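Local coordinates for telomerase reverse transcriptase (Candida tropicalis MYA-3404, PDB 6ZD1), which probably extends telomeres as a reverse transcriptase, copying a template within the telomerase RNA to add simple sequence repeats to chromosome ends, at residues E2-L12 against K38-K49; L96-N104 against S131-K139. One frame throughout, in Å; residues are numbered along the deposited sequence.

Contact 1 (E2-L12 against K38-K49); sequences EIIRTNVQEVL and KNVVSRIISNDK
Glu2, Ile3 and Ile4 gather their backbone N-H groups round the carboxylate of Asp48, and the chain then turns into helix 8-14, which packs on helix 36-50 with a knob-into-hole fit. One acidic side chain can anchor an irregular chain end by serving several amides at once, and here Asp48 does so. Glu2 N reaches Asp48 OD1 at 3.2 Å from above the carboxylate plane. Ile3 N divides itself between both oxygens, using the syn lone pair of each. Ile4 N makes the shortest of these bonds, 2.7 Å to Asp48 OD2, and it is nearly straight at 164°. Asp48 OD1 also bonds to Tyr53 OH of the next helix, which helps fix the carboxylate's rotation; the surrounding N-H groups would probably stabilise its negative charge.

Ile4 lies across Ile44 and Ile45, nearly perpendicular to both, its CD1 3.7 Å from Ile44 CG2, while Leu171 of helix 158-179 adds a further wall. At Thr6 the backbone passes over the tip of Ile45. Asn7 is the N-cap of the following helix, its OD1 accepting from Glu10 N. Val8 is the knob, seated among Lys38, Val41, Ser42 and Ile45. With CG1 anti to the backbone N (chi1 -172°), both its methyls face Ser42 OG while fanning apart: Val8 CG1 meets Lys38 CG at 3.6 Å and Val8 CG2 meets Ile45 CD1 at 3.8 Å. Val11 and Val41 lie alongside one another, pointing opposite ways, and Leu12 ends the contact with its CD1 3.8 Å from Lys38 CB.

Contact 2 (L96-N104 against S131-K139); sequences LDAWGGTEN and SGIKLSKFK
Asn104 sets its flat amide against the 131-139 loop by both of its ends: OD1 lies 3.2 Å from Gly132 CA, and ND2 lies 3.7 Å from Leu135 CB. The other flat group, the Trp99 ring, turns its back on that loop. Leu96 O lies in plane at its edge, its NE1 bonds to Leu94 O, and Lys105 makes a cation-pi contact with it.

The two loops meet through van der Waals contacts; no hydrogen bond joins them, and bonds of that kind form within each loop instead. Gly100, with its positive phi of 70°, presents bare backbone: Ser136 OG comes within 3.3 Å of Gly100 CA, and Leu135 CB within 3.2 Å of Gly100 O. On its own side the second loop is tightly coiled, with inverse gamma turns centred on Ser136 and Lys137.

Lys139 makes the contact with Asp97. Bent at chi2 (108°) and chi3 (64°), its chain curls round the carbonyl oxygen of Asp97, which points into the bend, so that Lys139 CB and CE each stand 3.1 Å from Asp97 O. Lys139 CE also touches Asp97 CB, at 3.6 Å. The bends return NZ to its own loop, where it donates to Leu135 O in the carbonyl plane. The partner of the Asp97 carboxylate is Arg43.

Within the range of the telomerase RNA-binding domain, the contact thus joins the linker between helices 79-93 and 104-117 to the loop after helix 126-129; helix 36-50 borders it through Val40, and helix 158-179 through Tyr163, which bonds to Ala98 O.

Both contacts are partly buried and peripheral, about 36 and 37 Å from the centre of the chain and on the same side of it, with their own centres about 18 Å apart. Helix 36-50 is common ground: one flank receives the N-terminal segment of contact 1, while Val40 and Arg43 meet contact 2. There Val40 CG2 packs 3.6 Å from Lys139 CA, and Arg43 NH2 forms a salt bridge of 2.8 Å to Asp97 OD1. The chemistry follows the local structure. Contact 1 combines apolar helix packing with a carboxylate-bound backbone; contact 2, between loops, relies on glycine backbone and a folded lysine chain.

Contact 1 (E2-L12 against K38-K49)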
loop_
_atom_site.group_PDB
_atom_site.type_symbol
_atom_site.label_atom_id
_atom_site.label_comp_id
_atom_site.label_asym_id
_atom_site.label_seq_id
_atom_site.Cartn_x
_atom_site.Cartn_y
_atom_site.Cartn_z
ATOM N N GLU A 2 14.827 -0.867 29.665
ATOM C CA GLU A 2 15.347 -0.893 28.304
ATOM C C GLU A 2 14.267 -0.546 27.277
ATOM O O GLU A 2 14.286 -1.038 26.151
ATOM C CB GLU A 2 15.948 -2.264 27.998
ATOM C CG GLU A 2 15.025 -3.425 28.302
ATOM C CD GLU A 2 15.717 -4.760 28.156
ATOM O OE1 GLU A 2 16.937 -4.829 28.425
ATOM O OE2 GLU A 2 15.043 -5.737 27.764
ATOM N N ILE A 3 13.325 0.303 27.684
ATOM C CA ILE A 3 12.305 0.842 26.795
ATOM C C ILE A 3 12.540 2.320 26.510
ATOM O O ILE A 3 12.336 2.781 25.384
ATOM C CB ILE A 3 10.893 0.605 27.377
ATOM C CG1 ILE A 3 10.476 -0.856 27.194
ATOM C CG2 ILE A 3 9.869 1.532 26.741
ATOM C CD1 ILE A 3 10.357 -1.280 25.744
ATOM N N ILE A 4 12.970 3.071 27.518
ATOM C CA ILE A 4 13.336 4.475 27.380
ATOM C C ILE A 4 14.857 4.543 27.315
ATOM O O ILE A 4 15.542 4.243 28.299
ATOM C CB ILE A 4 12.792 5.309 28.548
ATOM C CG1 ILE A 4 11.329 4.951 28.807
ATOM C CG2 ILE A 4 12.968 6.803 28.283
ATOM C CD1 ILE A 4 10.732 5.630 30.017
ATOM N N ARG A 5 15.392 4.938 26.163
ATOM C CA ARG A 5 16.832 5.069 25.964
ATOM C C ARG A 5 17.230 6.537 25.827
ATOM O O ARG A 5 18.100 6.899 25.032
ATOM C CB ARG A 5 17.295 4.246 24.761
ATOM C CG ARG A 5 17.754 2.825 25.129
ATOM C CD ARG A 5 17.450 1.800 24.033
ATOM N NE ARG A 5 16.019 1.718 23.745
ATOM C CZ ARG A 5 15.457 0.820 22.939
ATOM N NH1 ARG A 5 16.202 -0.095 22.329
ATOM N NH2 ARG A 5 14.144 0.836 22.744
ATOM N N THR A 6 16.570 7.396 26.602
ATOM C CA THR A 6 16.950 8.790 26.775
ATOM C C THR A 6 16.876 9.116 28.261
ATOM O O THR A 6 16.187 8.438 29.027
ATOM C CB THR A 6 16.052 9.738 25.962
ATOM O OG1 THR A 6 14.675 9.439 26.220
ATOM C CG2 THR A 6 16.320 9.591 24.471
ATOM N N ASN A 7 17.604 10.150 28.676
ATOM C CA ASN A 7 17.631 10.515 30.084
ATOM C C ASN A 7 16.498 11.488 30.399
ATOM O O ASN A 7 15.754 11.924 29.517
ATOM C CB ASN A 7 18.994 11.095 30.470
ATOM C CG ASN A 7 19.400 12.283 29.613
ATOM O OD1 ASN A 7 18.561 12.966 29.030
ATOM N ND2 ASN A 7 20.703 12.535 29.537
ATOM N N VAL A 8 16.359 11.830 31.684
ATOM C CA VAL A 8 15.328 12.781 32.096
ATOM C C VAL A 8 15.544 14.127 31.423
ATOM O O VAL A 8 14.580 14.821 31.075
ATOM C CB VAL A 8 15.311 12.924 33.632
ATOM C CG1 VAL A 8 14.110 13.747 34.074
ATOM C CG2 VAL A 8 15.313 11.559 34.300
ATOM N N GLN A 9 16.805 14.513 31.224
ATOM C CA GLN A 9 17.102 15.790 30.586
ATOM C C GLN A 9 16.576 15.829 29.158
ATOM O O GLN A 9 16.046 16.853 28.711
ATOM C CB GLN A 9 18.612 16.036 30.615
ATOM C CG GLN A 9 19.056 17.332 29.969
ATOM C CD GLN A 9 20.564 17.492 29.982
ATOM O OE1 GLN A 9 21.297 16.558 30.316
ATOM N NE2 GLN A 9 21.038 18.678 29.621
ATOM N N GLU A 10 16.701 14.719 28.428
ATOM C CA GLU A 10 16.267 14.684 27.033
ATOM C C GLU A 10 14.752 14.579 26.910
ATOM O O GLU A 10 14.155 15.220 26.037
ATOM C CB GLU A 10 16.942 13.519 26.305
ATOM C CG GLU A 10 18.399 13.775 25.937
ATOM C CD GLU A 10 19.210 12.495 25.817
ATOM O OE1 GLU A 10 20.249 12.383 26.502
ATOM O OE2 GLU A 10 18.809 11.600 25.044
ATOM N N VAL A 11 14.111 13.786 27.770
ATOM C CA VAL A 11 12.659 13.639 27.700
ATOM C C VAL A 11 11.977 14.949 28.066
ATOM O O VAL A 11 11.036 15.387 27.393
ATOM C CB VAL A 11 12.184 12.486 28.602
ATOM C CG1 VAL A 11 10.663 12.452 28.651
ATOM C CG2 VAL A 11 12.727 11.160 28.101
ATOM N N LEU A 12 12.441 15.596 29.138
ATOM C CA LEU A 12 11.879 16.888 29.514
ATOM C C LEU A 12 12.123 17.933 28.432
ATOM O O LEU A 12 11.316 18.853 28.263
ATOM C CB LEU A 12 12.463 17.339 30.853
ATOM C CG LEU A 12 11.882 18.598 31.500
ATOM C CD1 LEU A 12 11.478 18.326 32.941
ATOM C CD2 LEU A 12 12.887 19.736 31.433
ATOM N N LYS A 38 9.499 16.817 35.788
ATOM C CA LYS A 38 10.703 16.034 36.033
ATOM C C LYS A 38 10.461 14.966 37.090
ATOM O O LYS A 38 11.101 13.909 37.065
ATOM C CB LYS A 38 11.850 16.956 36.451
ATOM C CG LYS A 38 13.201 16.268 36.540
ATOM C CD LYS A 38 14.296 17.238 36.952
ATOM C CE LYS A 38 14.468 18.339 35.918
ATOM N NZ LYS A 38 15.533 19.309 36.301
ATOM N N ASN A 39 9.523 15.208 38.008
ATOM C CA ASN A 39 9.190 14.191 38.998
ATOM C C ASN A 39 8.536 12.983 38.341
ATOM O O ASN A 39 8.841 11.837 38.690
ATOM C CB ASN A 39 8.279 14.782 40.074
ATOM C CG ASN A 39 8.141 13.876 41.283
ATOM O OD1 ASN A 39 7.339 12.943 41.288
ATOM N ND2 ASN A 39 8.923 14.152 42.319
ATOM N N VAL A 40 7.662 13.219 37.361
ATOM C CA VAL A 40 7.000 12.110 36.686
ATOM C C VAL A 40 7.968 11.401 35.752
ATOM O O VAL A 40 8.051 10.168 35.745
ATOM C CB VAL A 40 5.755 12.609 35.932
ATOM C CG1 VAL A 40 5.106 11.467 35.154
ATOM C CG2 VAL A 40 4.765 13.232 36.901
ATOM N N VAL A 41 8.733 12.164 34.965
ATOM C CA VAL A 41 9.657 11.547 34.016
ATOM C C VAL A 41 10.683 10.700 34.754
ATOM O O VAL A 41 11.050 9.609 34.301
ATOM C CB VAL A 41 10.330 12.620 33.141
ATOM C CG1 VAL A 41 11.349 11.981 32.214
ATOM C CG2 VAL A 41 9.288 13.381 32.338
ATOM N N SER A 42 11.132 11.169 35.923
ATOM C CA SER A 42 12.100 10.398 36.692
ATOM C C SER A 42 11.493 9.093 37.183
ATOM O O SER A 42 12.137 8.041 37.117
ATOM C CB SER A 42 12.612 11.221 37.875
ATOM O OG SER A 42 13.190 12.438 37.441
ATOM N N ARG A 43 10.246 9.136 37.652
ATOM C CA ARG A 43 9.621 7.920 38.161
ATOM C C ARG A 43 9.291 6.945 37.040
ATOM O O ARG A 43 9.336 5.727 37.251
ATOM C CB ARG A 43 8.368 8.274 38.957
ATOM C CG ARG A 43 8.673 8.826 40.337
ATOM C CD ARG A 43 7.636 9.840 40.763
ATOM N NE ARG A 43 6.307 9.259 40.883
ATOM C CZ ARG A 43 5.183 9.951 40.739
ATOM N NH1 ARG A 43 5.234 11.244 40.456
ATOM N NH2 ARG A 43 4.012 9.346 40.871
ATOM N N ILE A 44 8.975 7.448 35.846
ATOM C CA ILE A 44 8.719 6.557 34.720
ATOM C C ILE A 44 10.013 5.893 34.271
ATOM O O ILE A 44 10.071 4.672 34.083
ATOM C CB ILE A 44 8.047 7.323 33.569
ATOM C CG1 ILE A 44 6.643 7.768 33.982
ATOM C CG2 ILE A 44 8.000 6.459 32.314
ATOM C CD1 ILE A 44 5.925 8.577 32.931
ATOM N N ILE A 45 11.077 6.684 34.117
ATOM C CA ILE A 45 12.366 6.130 33.714
ATOM C C ILE A 45 12.877 5.155 34.768
ATOM O O ILE A 45 13.472 4.120 34.443
ATOM C CB ILE A 45 13.372 7.264 33.439
ATOM C CG1 ILE A 45 12.940 8.057 32.206
ATOM C CG2 ILE A 45 14.772 6.714 33.232
ATOM C CD1 ILE A 45 13.924 9.134 31.797
ATOM N N SER A 46 12.633 5.456 36.046
ATOM C CA SER A 46 13.076 4.554 37.103
ATOM C C SER A 46 12.342 3.222 37.042
ATOM O O SER A 46 12.960 2.160 37.183
ATOM C CB SER A 46 12.883 5.203 38.475
ATOM O OG SER A 46 11.510 5.265 38.819
ATOM N N ASN A 47 11.026 3.257 36.822
ATOM C CA ASN A 47 10.281 2.013 36.680
ATOM C C ASN A 47 10.757 1.225 35.472
ATOM O O ASN A 47 10.775 -0.011 35.503
ATOM C CB ASN A 47 8.785 2.308 36.575
ATOM C CG ASN A 47 8.211 2.844 37.870
ATOM O OD1 ASN A 47 8.684 2.506 38.954
ATOM N ND2 ASN A 47 7.185 3.682 37.765
ATOM N N ASP A 48 11.172 1.924 34.414
ATOM C CA ASP A 48 11.662 1.257 33.213
ATOM C C ASP A 48 12.898 0.412 33.508
ATOM O O ASP A 48 13.039 -0.698 32.982
ATOM C CB ASP A 48 11.965 2.301 32.138
ATOM C CG ASP A 48 12.453 1.687 30.847
ATOM O OD1 ASP A 48 12.120 0.513 30.576
ATOM O OD2 ASP A 48 13.180 2.379 30.107
ATOM N N LYS A 49 13.802 0.915 34.352
ATOM C CA LYS A 49 15.060 0.209 34.573
ATOM C C LYS A 49 14.877 -1.029 35.444
ATOM O O LYS A 49 15.610 -2.011 35.277
ATOM C CB LYS A 49 16.095 1.148 35.197
ATOM C CG LYS A 49 16.251 2.479 34.473
ATOM C CD LYS A 49 16.386 2.306 32.965
ATOM C CE LYS A 49 16.249 3.647 32.251
ATOM N NZ LYS A 49 16.239 3.537 30.764
#

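Contact 2 (L96-N104 against S131-K139)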
loop_
_atom_site.group_PDB
_atom_site.type_symbol
_atom_site.label_atom_id
_atom_site.label_comp_id
_atom_site.label_asym_id
_atom_site.label_seq_id
_atom_site.Cartn_x
_atom_site.Cartn_y
_atom_site.Cartn_z
ATOM N N LEU A 96 -0.302 6.288 38.886
ATOM C CA LEU A 96 -1.671 6.741 38.644
ATOM C C LEU A 96 -1.725 8.227 38.299
ATOM O O LEU A 96 -2.522 8.644 37.448
ATOM C CB LEU A 96 -2.554 6.446 39.858
ATOM C CG LEU A 96 -4.041 6.773 39.676
ATOM C CD1 LEU A 96 -4.702 5.808 38.699
ATOM C CD2 LEU A 96 -4.770 6.780 41.007
ATOM N N ASP A 97 -0.903 9.045 38.960
ATOM C CA ASP A 97 -0.868 10.467 38.629
ATOM C C ASP A 97 -0.293 10.713 37.238
ATOM O O ASP A 97 -0.668 11.690 36.582
ATOM C CB ASP A 97 -0.074 11.239 39.685
ATOM C CG ASP A 97 1.330 10.702 39.870
ATOM O OD1 ASP A 97 1.568 9.524 39.531
ATOM O OD2 ASP A 97 2.197 11.458 40.362
ATOM N N ALA A 98 0.602 9.837 36.767
ATOM C CA ALA A 98 1.166 10.007 35.429
ATOM C C ALA A 98 0.092 9.916 34.352
ATOM O O ALA A 98 0.242 10.505 33.276
ATOM C CB ALA A 98 2.264 8.974 35.178
ATOM N N TRP A 99 -0.986 9.170 34.614
ATOM C CA TRP A 99 -2.150 9.134 33.735
ATOM C C TRP A 99 -3.055 10.349 33.905
ATOM O O TRP A 99 -3.954 10.551 33.081
ATOM C CB TRP A 99 -2.967 7.862 33.978
ATOM C CG TRP A 99 -2.198 6.585 33.800
ATOM C CD1 TRP A 99 -1.423 5.961 34.734
ATOM C CD2 TRP A 99 -2.142 5.766 32.622
ATOM N NE1 TRP A 99 -0.882 4.811 34.212
ATOM C CE2 TRP A 99 -1.308 4.668 32.917
ATOM C CE3 TRP A 99 -2.712 5.857 31.347
ATOM C CZ2 TRP A 99 -1.030 3.667 31.986
ATOM C CZ3 TRP A 99 -2.435 4.859 30.422
ATOM C CH2 TRP A 99 -1.603 3.780 30.747
ATOM N N GLY A 100 -2.865 11.131 34.964
ATOM C CA GLY A 100 -3.665 12.321 35.192
ATOM C C GLY A 100 -5.103 12.042 35.576
ATOM O O GLY A 100 -6.016 12.691 35.053
ATOM N N GLY A 101 -5.328 11.091 36.476
ATOM C CA GLY A 101 -6.678 10.808 36.916
ATOM C C GLY A 101 -7.052 9.349 36.771
ATOM O O GLY A 101 -6.666 8.696 35.798
ATOM N N THR A 102 -7.829 8.835 37.719
ATOM C CA THR A 102 -8.271 7.446 37.664
ATOM C C THR A 102 -9.362 7.217 36.621
ATOM O O THR A 102 -9.901 6.105 36.536
ATOM C CB THR A 102 -8.763 7.004 39.045
ATOM O OG1 THR A 102 -9.263 5.664 38.969
ATOM C CG2 THR A 102 -9.867 7.930 39.534
ATOM N N GLU A 103 -9.681 8.239 35.830
ATOM C CA GLU A 103 -10.576 8.112 34.690
ATOM C C GLU A 103 -9.955 8.590 33.389
ATOM O O GLU A 103 -10.318 8.079 32.326
ATOM C CB GLU A 103 -11.881 8.887 34.932
ATOM C CG GLU A 103 -12.650 8.425 36.154
ATOM C CD GLU A 103 -14.082 8.908 36.150
ATOM O OE1 GLU A 103 -14.750 8.768 35.104
ATOM O OE2 GLU A 103 -14.538 9.431 37.189
ATOM N N ASN A 104 -9.029 9.553 33.444
ATOM C CA ASN A 104 -8.221 9.862 32.269
ATOM C C ASN A 104 -7.403 8.655 31.836
ATOM O O ASN A 104 -7.092 8.510 30.650
ATOM C CB ASN A 104 -7.301 11.052 32.553
ATOM C CG ASN A 104 -8.040 12.375 32.553
ATOM O OD1 ASN A 104 -8.997 12.567 31.802
ATOM N ND2 ASN A 104 -7.597 13.299 33.398
ATOM N N SER A 131 -8.711 13.858 25.228
ATOM C CA SER A 131 -10.018 14.227 25.750
ATOM C C SER A 131 -10.042 14.214 27.278
ATOM O O SER A 131 -11.113 14.041 27.880
ATOM C CB SER A 131 -11.109 13.316 25.184
ATOM O OG SER A 131 -11.245 13.530 23.792
ATOM N N GLY A 132 -8.886 14.445 27.926
ATOM C CA GLY A 132 -8.842 14.666 29.356
ATOM C C GLY A 132 -8.746 16.156 29.639
ATOM O O GLY A 132 -8.501 16.960 28.742
ATOM N N ILE A 133 -8.976 16.535 30.900
ATOM C CA ILE A 133 -9.160 17.971 31.089
ATOM C C ILE A 133 -8.214 18.684 32.060
ATOM O O ILE A 133 -7.406 19.516 31.636
ATOM C CB ILE A 133 -10.623 18.192 31.523
ATOM C CG1 ILE A 133 -11.066 17.043 32.453
ATOM C CG2 ILE A 133 -11.536 18.257 30.299
ATOM C CD1 ILE A 133 -12.524 16.617 32.300
ATOM N N LYS A 134 -8.259 18.346 33.350
ATOM C CA LYS A 134 -7.484 19.095 34.344
ATOM C C LYS A 134 -6.735 18.235 35.338
ATOM O O LYS A 134 -5.761 18.715 35.928
ATOM C CB LYS A 134 -8.398 20.041 35.135
ATOM C CG LYS A 134 -8.970 21.196 34.338
ATOM C CD LYS A 134 -8.145 22.472 34.463
ATOM C CE LYS A 134 -8.652 23.498 33.457
ATOM N NZ LYS A 134 -7.897 24.781 33.462
ATOM N N LEU A 135 -7.162 16.993 35.550
ATOM C CA LEU A 135 -6.721 16.176 36.667
ATOM C C LEU A 135 -5.242 15.835 36.595
ATOM O O LEU A 135 -4.720 15.235 37.540
ATOM C CB LEU A 135 -7.595 14.919 36.735
ATOM C CG LEU A 135 -9.083 15.218 36.985
ATOM C CD1 LEU A 135 -9.932 13.956 36.945
ATOM C CD2 LEU A 135 -9.286 15.947 38.308
ATOM N N SER A 136 -4.563 16.188 35.504
ATOM C CA SER A 136 -3.110 16.067 35.410
ATOM C C SER A 136 -2.521 17.322 36.042
ATOM O O SER A 136 -2.217 18.302 35.364
ATOM C CB SER A 136 -2.661 15.915 33.959
ATOM O OG SER A 136 -3.408 14.930 33.255
ATOM N N LYS A 137 -2.348 17.289 37.364
ATOM C CA LYS A 137 -1.831 18.431 38.118
ATOM C C LYS A 137 -0.313 18.514 37.933
ATOM O O LYS A 137 0.477 18.247 38.840
ATOM C CB LYS A 137 -2.213 18.314 39.589
ATOM C CG LYS A 137 -3.697 18.040 39.854
ATOM C CD LYS A 137 -4.585 19.259 39.603
ATOM C CE LYS A 137 -6.040 18.967 39.970
ATOM N NZ LYS A 137 -6.919 20.168 39.874
ATOM N N PHE A 138 0.086 18.907 36.722
ATOM C CA PHE A 138 1.493 18.922 36.315
ATOM C C PHE A 138 2.107 17.526 36.466
ATOM O O PHE A 138 3.021 17.293 37.260
ATOM C CB PHE A 138 2.291 19.972 37.096
ATOM C CG PHE A 138 1.703 21.355 37.029
ATOM C CD1 PHE A 138 1.963 22.183 35.948
ATOM C CD2 PHE A 138 0.896 21.830 38.051
ATOM C CE1 PHE A 138 1.426 23.455 35.887
ATOM C CE2 PHE A 138 0.354 23.101 37.997
ATOM C CZ PHE A 138 0.620 23.915 36.914
ATOM N N LYS A 139 1.548 16.587 35.705
ATOM C CA LYS A 139 2.024 15.208 35.660
ATOM C C LYS A 139 2.200 14.723 34.221
ATOM O O LYS A 139 3.056 15.212 33.484
ATOM C CB LYS A 139 1.059 14.275 36.391
ATOM C CG LYS A 139 1.083 14.396 37.903
ATOM C CD LYS A 139 -0.176 15.064 38.435
ATOM C CE LYS A 139 -1.419 14.230 38.157
ATOM N NZ LYS A 139 -2.629 14.755 38.853
#